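Local coordinates for protein membrane-bound protease PH1510 (Pyrococcus horikoshii, PDB 6M4B) that cleaves proteins near hydrophobic or aromatic residues as the protease domain of a membrane-bound, stomatin-degrading serine peptidase of the ClpP-related class, at residues Asp54-Met57 / Asn58-Arg62; Ala84-Tyr87 / Ile88-Ser92; Lys124-Asn127 / Tyr128-Tyr132; Ala144-Ala147 / Glu148-Thr152; Leu155-Thr158 / Pro159-Leu163. The protein carries 1 engineered substitution. All coordinates share one frame; numbering follows the deposited sequence.

Contact 1 of 5, residues Asp54-Met57 / Asn58-Arg62; sequences DAMM and NIVQR
The side chain of Met56 runs alongside that of Val60, one helical turn further on. The two point the same way. Met56 CG stands opposite its backbone N (chi1 172°), and the bend at chi2 brings SD to 4.1 Å from Val60 CG2. A further bend at chi3 turns CE. The same Val60 methyl, CG2, lies 3.4 Å from Met56 O, so it touches both the sulfur and the backbone. The backbone under this pair is firmly tied. Val60 N donates to Met56 O at 2.7 Å. Ile59 N gives a similar bond to Ala55 O at 2.8 Å. Ile59 CG1 packs 3.2 Å from that same oxygen, Ala55 O. The two flanking bonds are Asn58 N to Asp54 O and Gln61 N to Met57 O, the latter 3.0 Å long. All this is about two and a half turns of helix 53-64, the helix of the beta-alpha-beta unit between strands 41-47 and 70-74. Met56, Met57 and Val60 face Tyr132 of helix 123-139, and Ile59 packs on Phe27 and Ile88. On the more polar side, Asn58 and Gln61 pack against the second subunit, while Arg62 forms salt bridges with Asp28 and Glu35. The chemistry is therefore split: backbone bonds fix the turns, and a flexible thioether with branched aliphatic groups gives them a greasy side matched to neighbouring helices.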
# COMPACT_ATOMS: atom_id res chain seq x y z
N ASP A 54 10.30 5.14 -1.93
CA ASP A 54 10.23 3.68 -1.90
C ASP A 54 10.47 3.06 -0.49
O ASP A 54 9.75 2.11 -0.09
CB ASP A 54 11.13 3.00 -3.01
CG ASP A 54 12.61 3.52 -3.02
OD1 ASP A 54 13.18 3.85 -1.96
OD2 ASP A 54 13.22 3.61 -4.10
N ALA A 55 11.45 3.60 0.23
CA ALA A 55 11.72 3.16 1.58
C ALA A 55 10.49 3.51 2.46
O ALA A 55 10.05 2.67 3.21
CB ALA A 55 12.99 3.78 2.12
N MET A 56 9.94 4.72 2.29
CA MET A 56 8.70 5.12 2.98
C MET A 56 7.56 4.12 2.75
O MET A 56 6.95 3.67 3.71
CB MET A 56 8.30 6.52 2.56
CG MET A 56 6.95 6.99 3.04
SD MET A 56 5.59 6.54 1.94
CE MET A 56 5.86 7.79 0.69
N MET A 57 7.36 3.69 1.51
CA MET A 57 6.29 2.75 1.17
C MET A 57 6.48 1.41 1.80
O MET A 57 5.52 0.88 2.32
CB MET A 57 6.05 2.65 -0.35
CG MET A 57 5.29 3.86 -0.88
SD MET A 57 4.97 3.73 -2.62
CE MET A 57 4.95 5.41 -3.14
N ASN A 58 7.71 0.89 1.83
CA ASN A 58 7.99 -0.37 2.53
C ASN A 58 7.85 -0.21 4.04
O ASN A 58 7.34 -1.12 4.69
CB ASN A 58 9.39 -0.92 2.21
CG ASN A 58 9.60 -1.19 0.72
OD1 ASN A 58 8.72 -1.70 0.03
ND2 ASN A 58 10.79 -0.86 0.22
N ILE A 59 8.23 0.97 4.58
CA ILE A 59 8.01 1.21 6.01
C ILE A 59 6.51 1.23 6.28
O ILE A 59 6.01 0.53 7.16
CB ILE A 59 8.65 2.51 6.49
CG1 ILE A 59 10.17 2.38 6.39
CG2 ILE A 59 8.21 2.79 7.94
CD1 ILE A 59 10.92 3.69 6.65
N VAL A 60 5.77 2.03 5.51
CA VAL A 60 4.31 2.07 5.70
C VAL A 60 3.70 0.66 5.68
O VAL A 60 2.87 0.30 6.53
CB VAL A 60 3.62 2.96 4.66
CG1 VAL A 60 2.13 2.71 4.63
CG2 VAL A 60 3.91 4.42 4.97
N GLN A 61 4.11 -0.13 4.71
CA GLN A 61 3.54 -1.47 4.57
C GLN A 61 3.98 -2.40 5.72
O GLN A 61 3.24 -3.27 6.13
CB GLN A 61 3.86 -2.09 3.20
CG GLN A 61 2.62 -2.77 2.57
CD GLN A 61 2.83 -4.20 2.25
OE1 GLN A 61 3.75 -4.83 2.77
NE2 GLN A 61 1.97 -4.76 1.43
N ARG A 62 5.19 -2.22 6.21
CA ARG A 62 5.62 -3.00 7.39
C ARG A 62 4.74 -2.70 8.62
O ARG A 62 4.30 -3.61 9.31
CB ARG A 62 7.07 -2.70 7.71
CG ARG A 62 7.66 -3.52 8.83
CD ARG A 62 7.63 -4.98 8.50
NE ARG A 62 8.12 -5.77 9.61
CZ ARG A 62 7.40 -6.36 10.55
NH1 ARG A 62 6.06 -6.25 10.60
NH2 ARG A 62 8.03 -7.10 11.47

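Contact 2 of 5, residues Ala84-Tyr87 / Ile88-Ser92; sequences AGTY and IALGS
The ring of Tyr87 leads off the helix, and its neighbours belong to other helices. Tyr132 lies beside CD2, and Phe129 and Ile151 lie near OH. The backbone of Tyr87 stays with its own helix, where Tyr87 O accepts from Gly91 N at 2.8 Å. The other flat groups are the peptides. Leu90 N donates to Thr86 O at 2.8 Å. Ala89 N reaches Gly85 O at 3.1 Å. The bond from Ile88 N to Ala84 O is weak. Thr86 and Leu90 lie side by side. With OG1 of Thr86 beside the backbone N (chi1 -61°), CG2 falls anti to that N, which sets this Thr86 methyl 4.0 Å from Leu90 CD1. The hydroxyl turns another way and bonds Ala81 O. This is helix 84-90, near the centre of the chain. The engineered Ala83 at the nucleophile position stands at the head of this helical stretch, as the catalytic serine does near a helix N terminus in ClpP-like folds. Thr86 and Tyr87 also touch Cys106 of the substrate-binding residues. Ile88 lays CG1 3.6 Å from Ala84 O, and its end comes near Gly85 CA, where there is no side chain to interfere. Ile88 also packs on Ile63 and on Ile72 of strand 70-74. Beyond Gly91 the chain leaves the helix.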
# COMPACT_ATOMS: atom_id res chain seq x y z
N ALA A 84 8.26 12.44 3.50
CA ALA A 84 8.06 11.01 3.67
C ALA A 84 7.63 10.61 5.09
O ALA A 84 6.91 9.63 5.26
CB ALA A 84 9.30 10.24 3.31
N GLY A 85 8.06 11.38 6.09
CA GLY A 85 7.73 11.12 7.48
C GLY A 85 6.24 11.25 7.78
O GLY A 85 5.75 10.58 8.71
N THR A 86 5.55 12.15 7.06
CA THR A 86 4.13 12.34 7.26
C THR A 86 3.35 11.08 6.93
O THR A 86 2.42 10.74 7.66
CB THR A 86 3.67 13.49 6.40
OG1 THR A 86 4.37 14.67 6.82
CG2 THR A 86 2.22 13.73 6.54
N TYR A 87 3.76 10.39 5.86
CA TYR A 87 3.14 9.18 5.39
C TYR A 87 3.34 8.03 6.40
O TYR A 87 2.44 7.25 6.62
CB TYR A 87 3.72 8.72 4.02
CG TYR A 87 3.50 9.67 2.82
CD1 TYR A 87 4.28 10.82 2.64
CD2 TYR A 87 2.57 9.37 1.83
CE1 TYR A 87 4.11 11.64 1.54
CE2 TYR A 87 2.42 10.16 0.72
CZ TYR A 87 3.20 11.28 0.58
OH TYR A 87 3.03 12.07 -0.50
N ILE A 88 4.53 7.94 7.00
CA ILE A 88 4.81 6.93 8.03
C ILE A 88 3.83 7.14 9.17
O ILE A 88 3.17 6.20 9.60
CB ILE A 88 6.29 7.04 8.50
CG1 ILE A 88 7.27 6.67 7.35
CG2 ILE A 88 6.59 6.10 9.69
CD1 ILE A 88 8.72 7.06 7.60
N ALA A 89 3.68 8.39 9.60
CA ALA A 89 2.70 8.72 10.60
C ALA A 89 1.26 8.38 10.20
O ALA A 89 0.59 7.62 10.93
CB ALA A 89 2.79 10.19 10.96
N LEU A 90 0.80 8.86 9.02
CA LEU A 90 -0.55 8.53 8.54
C LEU A 90 -0.82 7.07 8.33
O LEU A 90 -1.98 6.62 8.41
CB LEU A 90 -0.92 9.32 7.30
CG LEU A 90 -0.96 10.81 7.49
CD1 LEU A 90 -1.04 11.49 6.14
CD2 LEU A 90 -2.15 11.20 8.35
N GLY A 91 0.22 6.28 8.11
CA GLY A 91 0.09 4.84 7.93
C GLY A 91 0.04 4.03 9.20
O GLY A 91 -0.10 2.81 9.16
N SER A 92 0.07 4.70 10.34
CA SER A 92 0.29 4.03 11.62
C SER A 92 -0.99 3.97 12.43
O SER A 92 -1.99 4.64 12.14
CB SER A 92 1.39 4.77 12.41
OG SER A 92 0.85 5.89 13.12

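Contact 3 of 5, residues Lys124-Asn127 / Tyr128-Tyr132; sequences KITN and YFIAY
Phe129 CB lies 3.6 Å from Thr126 O, and its ring then leans back over the preceding turn. CG is near Ile125 O, and Phe129 CD2 comes to 3.3 Å from that same oxygen, Ile125 O. Phe129 CE2 meets Ile125 CG2 at 3.9 Å. This methyl approaches the ring at its edge and in its plane, and the two side chains run the same way. One ring face is covered by Tyr128 CD1, which stands 4.2 Å above the plane of the Phe129 ring, over its centre. On the far side of the ring from Ile125, CE1 touches Met57 of helix 53-64. Without the ring, as with an alanine here, Ile125 CG2 and Met57 would probably lose their shared partner and a gap would be likely to open between helices 123-139 and 53-64. On another side of the helix, Ile130 CD1 reaches Thr126 CG2 at 4.0 Å and Asn127 OD1 at 3.9 Å. Thr126 OG1 lies beside the backbone N (chi1 -60°) and bonds Pro122 O, which leaves CG2 anti to that N and turned to Ile130. Four regular backbone bonds hold the turns, among them Ile130 N to Thr126 O at 2.9 Å. Lys124, the general acid and base of the active site, also opens this piece of helix. Its side chain leads outward and makes a cation-pi contact with Tyr195 of the second subunit. Lys124 lies far from Ala83, the engineered nucleophile position, so within this chain the serine-lysine dyad is not assembled, consistent with an inactive dimeric form.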
# COMPACT_ATOMS: atom_id res chain seq x y z
N LYS A 124 1.40 13.89 -12.96
CA LYS A 124 0.92 12.53 -12.76
C LYS A 124 1.51 11.87 -11.52
O LYS A 124 0.82 11.16 -10.79
CB LYS A 124 1.20 11.64 -13.97
CG LYS A 124 0.15 11.91 -15.04
CD LYS A 124 0.06 11.03 -16.27
CE LYS A 124 0.70 9.69 -16.11
NZ LYS A 124 0.52 8.93 -17.34
N ILE A 125 2.80 12.04 -11.35
CA ILE A 125 3.46 11.54 -10.16
C ILE A 125 2.88 12.23 -8.91
O ILE A 125 2.66 11.59 -7.92
CB ILE A 125 5.00 11.65 -10.28
CG1 ILE A 125 5.49 10.63 -11.29
CG2 ILE A 125 5.69 11.38 -8.95
CD1 ILE A 125 5.38 9.18 -10.81
N THR A 126 2.56 13.50 -9.02
CA THR A 126 2.02 14.24 -7.92
C THR A 126 0.66 13.63 -7.59
O THR A 126 0.37 13.40 -6.43
CB THR A 126 1.92 15.75 -8.23
OG1 THR A 126 3.23 16.26 -8.51
CG2 THR A 126 1.29 16.55 -7.06
N ASN A 127 -0.15 13.38 -8.59
CA ASN A 127 -1.49 12.84 -8.36
C ASN A 127 -1.43 11.46 -7.76
O ASN A 127 -2.29 11.10 -7.00
CB ASN A 127 -2.37 12.84 -9.60
CG ASN A 127 -2.78 14.25 -10.03
OD1 ASN A 127 -2.88 15.18 -9.25
ND2 ASN A 127 -2.99 14.40 -11.32
N TYR A 128 -0.44 10.69 -8.16
CA TYR A 128 -0.20 9.41 -7.59
C TYR A 128 0.02 9.49 -6.05
O TYR A 128 -0.56 8.72 -5.28
CB TYR A 128 0.99 8.77 -8.29
CG TYR A 128 1.37 7.46 -7.70
CD1 TYR A 128 2.25 7.41 -6.60
CD2 TYR A 128 0.88 6.29 -8.19
CE1 TYR A 128 2.56 6.21 -6.01
CE2 TYR A 128 1.20 5.05 -7.60
CZ TYR A 128 2.03 5.03 -6.52
OH TYR A 128 2.41 3.82 -5.98
N PHE A 129 0.84 10.44 -5.64
CA PHE A 129 1.13 10.69 -4.24
C PHE A 129 -0.05 11.22 -3.49
O PHE A 129 -0.28 10.78 -2.36
CB PHE A 129 2.39 11.55 -4.05
CG PHE A 129 3.65 10.75 -4.13
CD1 PHE A 129 3.94 9.82 -3.13
CD2 PHE A 129 4.44 10.76 -5.27
CE1 PHE A 129 5.05 8.99 -3.23
CE2 PHE A 129 5.55 9.93 -5.38
CZ PHE A 129 5.86 9.05 -4.36
N ILE A 130 -0.84 12.05 -4.15
CA ILE A 130 -2.10 12.52 -3.58
C ILE A 130 -3.04 11.34 -3.36
O ILE A 130 -3.59 11.20 -2.27
CB ILE A 130 -2.78 13.58 -4.45
CG1 ILE A 130 -1.95 14.88 -4.44
CG2 ILE A 130 -4.18 13.86 -3.98
CD1 ILE A 130 -2.38 15.93 -5.47
N ALA A 131 -3.21 10.47 -4.36
CA ALA A 131 -4.05 9.31 -4.15
C ALA A 131 -3.51 8.45 -2.98
O ALA A 131 -4.30 7.98 -2.15
CB ALA A 131 -4.16 8.48 -5.41
N TYR A 132 -2.19 8.28 -2.88
CA TYR A 132 -1.62 7.44 -1.82
C TYR A 132 -1.81 8.05 -0.40
O TYR A 132 -2.32 7.37 0.52
CB TYR A 132 -0.19 7.18 -2.09
CG TYR A 132 0.49 6.28 -1.13
CD1 TYR A 132 0.15 4.94 -1.06
CD2 TYR A 132 1.53 6.75 -0.32
CE1 TYR A 132 0.77 4.08 -0.18
CE2 TYR A 132 2.20 5.89 0.53
CZ TYR A 132 1.81 4.59 0.63
OH TYR A 132 2.48 3.76 1.49

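Contact 4 of 5, residues Ala144-Ala147 / Glu148-Thr152; sequences ATIA and EEFIT
Ile146 and Phe150 meet one turn apart, with Ile146 CG2 3.6 Å from Phe150 CE1 and nearly as close to CZ. The isoleucine conformation explains this. With CG1 beside the backbone N (chi1 -70°), CG2 falls opposite that N and leans toward the ring. The delta methyl then heads another way, toward Glu149 OE1. Phe150 also has CG next to its own N, with chi2 at -27°. This lays one ring face of Phe150 over Ile146 O, which stands 3.7 Å from the ring plane, offset toward the rim. Phe150 CD2 lies 3.8 Å from Ala147 CA. Glu149 is stretched beyond CG and runs alongside Thr145, with Glu149 OE2 3.9 Å from Thr145 CG2. Glu149 CG rests 3.3 Å from Thr145 O. Glu148 differs: with CG anti to N and the chain extended beyond it, Glu148 carries its carboxylate off the turn to a salt bridge with Lys134. The backbone tightens at the end: Phe150 N bonds Ile146 O at 3.0 Å and weakly Ala147 O, and Glu148 O accepts from both Ile151 N and Thr152 N. This is the whole of helix 144-152. Ile130 of helix 123-139 packs on Glu148, Ile151 and Thr152. Phe150 meets Thr86 of helix 84-90, and Ile146 and Phe150 cover Leu157 of strand 156-157.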
# COMPACT_ATOMS: atom_id res chain seq x y z
N ALA A 144 -8.52 13.42 5.17
CA ALA A 144 -7.94 13.26 3.83
C ALA A 144 -7.84 14.58 3.03
O ALA A 144 -6.93 14.72 2.22
CB ALA A 144 -8.77 12.25 3.05
N THR A 145 -8.71 15.55 3.32
CA THR A 145 -8.60 16.88 2.75
C THR A 145 -7.30 17.54 3.20
O THR A 145 -6.51 18.01 2.37
CB THR A 145 -9.80 17.73 3.19
OG1 THR A 145 -10.98 17.15 2.68
CG2 THR A 145 -9.71 19.18 2.72
N ILE A 146 -7.05 17.52 4.52
CA ILE A 146 -5.80 18.06 5.06
C ILE A 146 -4.62 17.29 4.55
O ILE A 146 -3.61 17.90 4.18
CB ILE A 146 -5.76 18.06 6.61
CG1 ILE A 146 -6.74 19.11 7.15
CG2 ILE A 146 -4.35 18.34 7.15
CD1 ILE A 146 -6.38 20.55 6.85
N ALA A 147 -4.73 15.97 4.52
CA ALA A 147 -3.62 15.15 4.00
C ALA A 147 -3.24 15.55 2.57
O ALA A 147 -2.07 15.65 2.24
CB ALA A 147 -3.95 13.66 4.07
N GLU A 148 -4.25 15.77 1.74
CA GLU A 148 -4.03 16.23 0.36
C GLU A 148 -3.32 17.59 0.37
O GLU A 148 -2.33 17.77 -0.30
CB GLU A 148 -5.36 16.33 -0.41
CG GLU A 148 -5.15 16.81 -1.85
CD GLU A 148 -6.41 16.80 -2.73
OE1 GLU A 148 -6.36 17.43 -3.79
OE2 GLU A 148 -7.44 16.23 -2.39
N GLU A 149 -3.76 18.50 1.24
CA GLU A 149 -3.09 19.78 1.34
C GLU A 149 -1.65 19.74 1.77
O GLU A 149 -0.88 20.63 1.40
CB GLU A 149 -3.87 20.76 2.18
CG GLU A 149 -5.29 21.01 1.64
CD GLU A 149 -6.09 21.95 2.51
OE1 GLU A 149 -5.51 22.53 3.43
OE2 GLU A 149 -7.27 22.16 2.25
N PHE A 150 -1.23 18.73 2.53
CA PHE A 150 0.18 18.61 2.80
C PHE A 150 0.99 18.62 1.49
O PHE A 150 2.17 18.96 1.50
CB PHE A 150 0.56 17.30 3.54
CG PHE A 150 0.01 17.16 4.95
CD1 PHE A 150 -0.29 18.25 5.75
CD2 PHE A 150 -0.23 15.86 5.46
CE1 PHE A 150 -0.77 18.10 7.03
CE2 PHE A 150 -0.71 15.69 6.76
CZ PHE A 150 -0.96 16.81 7.56
N ILE A 151 0.40 18.11 0.42
CA ILE A 151 1.03 18.05 -0.87
C ILE A 151 0.70 19.32 -1.65
O ILE A 151 1.60 20.02 -2.08
CB ILE A 151 0.60 16.79 -1.68
CG1 ILE A 151 1.22 15.54 -1.09
CG2 ILE A 151 0.98 16.89 -3.16
CD1 ILE A 151 0.78 14.25 -1.74
N THR A 152 -0.59 19.60 -1.85
CA THR A 152 -0.98 20.63 -2.82
C THR A 152 -0.61 22.05 -2.36
O THR A 152 -0.40 22.92 -3.18
CB THR A 152 -2.46 20.61 -3.11
OG1 THR A 152 -3.18 20.79 -1.87
CG2 THR A 152 -2.86 19.29 -3.82

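Contact 5 of 5, residues Leu155-Thr158 / Pro159-Leu163; sequences LSLT and PEEAL
Thr158 N donates to Glu161 OE2 at 2.9 Å and nearly straight (171°). The donor meets the oxygen on its anti side, 34° out of the carboxylate plane. The return bond goes from Glu161 N to Thr158 OG1, weak at 3.3 Å. Together they form a capping box, with Thr158 as N-cap of helix 159-164. Thr158 OG1 lies between its backbone N and carbonyl carbon (chi1 61°), which turns it to the bare N-H of the first turn. CG of Glu161 lies beside its backbone N, and the extended chain crosses Thr158 obliquely to bring OE2 to Thr158 N. Ala162 N closes the turn on Thr158 O at 2.9 Å. Replacing Glu161 by an alanine takes OE2 away, and Thr158 N would probably be left without that acceptor and the first turn less firmly fixed. Leu157 packs against the same turn. Leu157 CD2 lies 3.8 Å from Glu161 OE2, and Leu157 CD1 is 3.8 Å from Ala162 CA. The box thus fixes the junction of strand 156-157 with helix 159-164. Leu157 packs on Ile103 of strand 102-104, Leu155 on Glu149 of helix 144-152, while Pro159 and Ala162 rest on Met97 of strand 94-97.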
# COMPACT_ATOMS: atom_id res chain seq x y z
N LEU A 155 1.32 22.27 3.06
CA LEU A 155 0.84 22.55 4.39
C LEU A 155 1.65 21.75 5.44
O LEU A 155 1.97 20.59 5.26
CB LEU A 155 -0.62 22.22 4.49
CG LEU A 155 -1.32 22.56 5.81
CD1 LEU A 155 -1.35 24.06 6.06
CD2 LEU A 155 -2.73 21.97 5.86
N SER A 156 1.96 22.47 6.51
CA SER A 156 2.66 22.00 7.69
C SER A 156 1.77 22.40 8.87
O SER A 156 1.23 23.51 8.87
CB SER A 156 3.95 22.76 7.86
OG SER A 156 4.92 21.89 8.33
N LEU A 157 1.64 21.54 9.86
CA LEU A 157 0.78 21.78 11.02
C LEU A 157 1.56 21.67 12.30
O LEU A 157 2.51 20.91 12.36
CB LEU A 157 -0.41 20.81 11.07
CG LEU A 157 -1.44 20.91 9.92
CD1 LEU A 157 -2.55 19.88 10.15
CD2 LEU A 157 -2.03 22.32 9.71
N THR A 158 1.14 22.43 13.31
CA THR A 158 1.64 22.27 14.70
C THR A 158 0.84 21.11 15.33
O THR A 158 -0.17 20.71 14.76
CB THR A 158 1.37 23.54 15.54
OG1 THR A 158 -0.04 23.76 15.59
CG2 THR A 158 2.09 24.81 14.94
N PRO A 159 1.24 20.64 16.53
CA PRO A 159 0.49 19.56 17.19
C PRO A 159 -0.95 19.85 17.42
O PRO A 159 -1.80 19.02 17.12
CB PRO A 159 1.23 19.37 18.51
CG PRO A 159 2.65 19.73 18.15
CD PRO A 159 2.49 20.93 17.27
N GLU A 160 -1.24 21.06 17.86
CA GLU A 160 -2.58 21.48 18.25
C GLU A 160 -3.47 21.66 17.00
O GLU A 160 -4.64 21.33 17.03
CB GLU A 160 -2.49 22.78 19.11
CG GLU A 160 -1.37 22.77 20.23
CD GLU A 160 0.13 23.00 19.79
OE1 GLU A 160 1.10 22.45 20.35
OE2 GLU A 160 0.41 23.79 18.89
N GLU A 161 -2.91 22.16 15.90
CA GLU A 161 -3.65 22.23 14.61
C GLU A 161 -3.94 20.82 14.09
O GLU A 161 -5.05 20.49 13.72
CB GLU A 161 -2.84 22.99 13.56
CG GLU A 161 -2.70 24.47 13.88
CD GLU A 161 -1.60 25.16 13.10
OE1 GLU A 161 -1.66 26.40 13.06
OE2 GLU A 161 -0.70 24.50 12.51
N ALA A 162 -2.93 19.97 14.14
CA ALA A 162 -3.05 18.59 13.70
C ALA A 162 -4.08 17.86 14.52
O ALA A 162 -4.81 17.03 13.97
CB ALA A 162 -1.68 17.90 13.76
N LEU A 163 -4.19 18.12 15.83
CA LEU A 163 -5.21 17.43 16.64
C LEU A 163 -6.60 17.94 16.29
O LEU A 163 -7.56 17.16 16.12
CB LEU A 163 -4.96 17.64 18.13
CG LEU A 163 -5.91 16.91 19.09
CD1 LEU A 163 -5.58 15.42 19.13
CD2 LEU A 163 -5.84 17.50 20.50

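The five contacts follow one another along the chain, and none nests in or crosses another. Each closes a local turn, four within helices and contact 5 at a strand-to-helix junction. Contact 1 lies in the crossover helix between strands 41-47 and 70-74. Contact 2, past the nucleophile position, packs directly on contact 1. Contact 3 brings helix 123-139 against both, and contacts 1 and 3 also touch the second subunit. Contact 4 follows in the next helix and packs on contacts 2 and 3. Contact 5 leads on from it through strand 156-157, touches contact 4, and stays about 14 Å from contact 1 between nearest atoms.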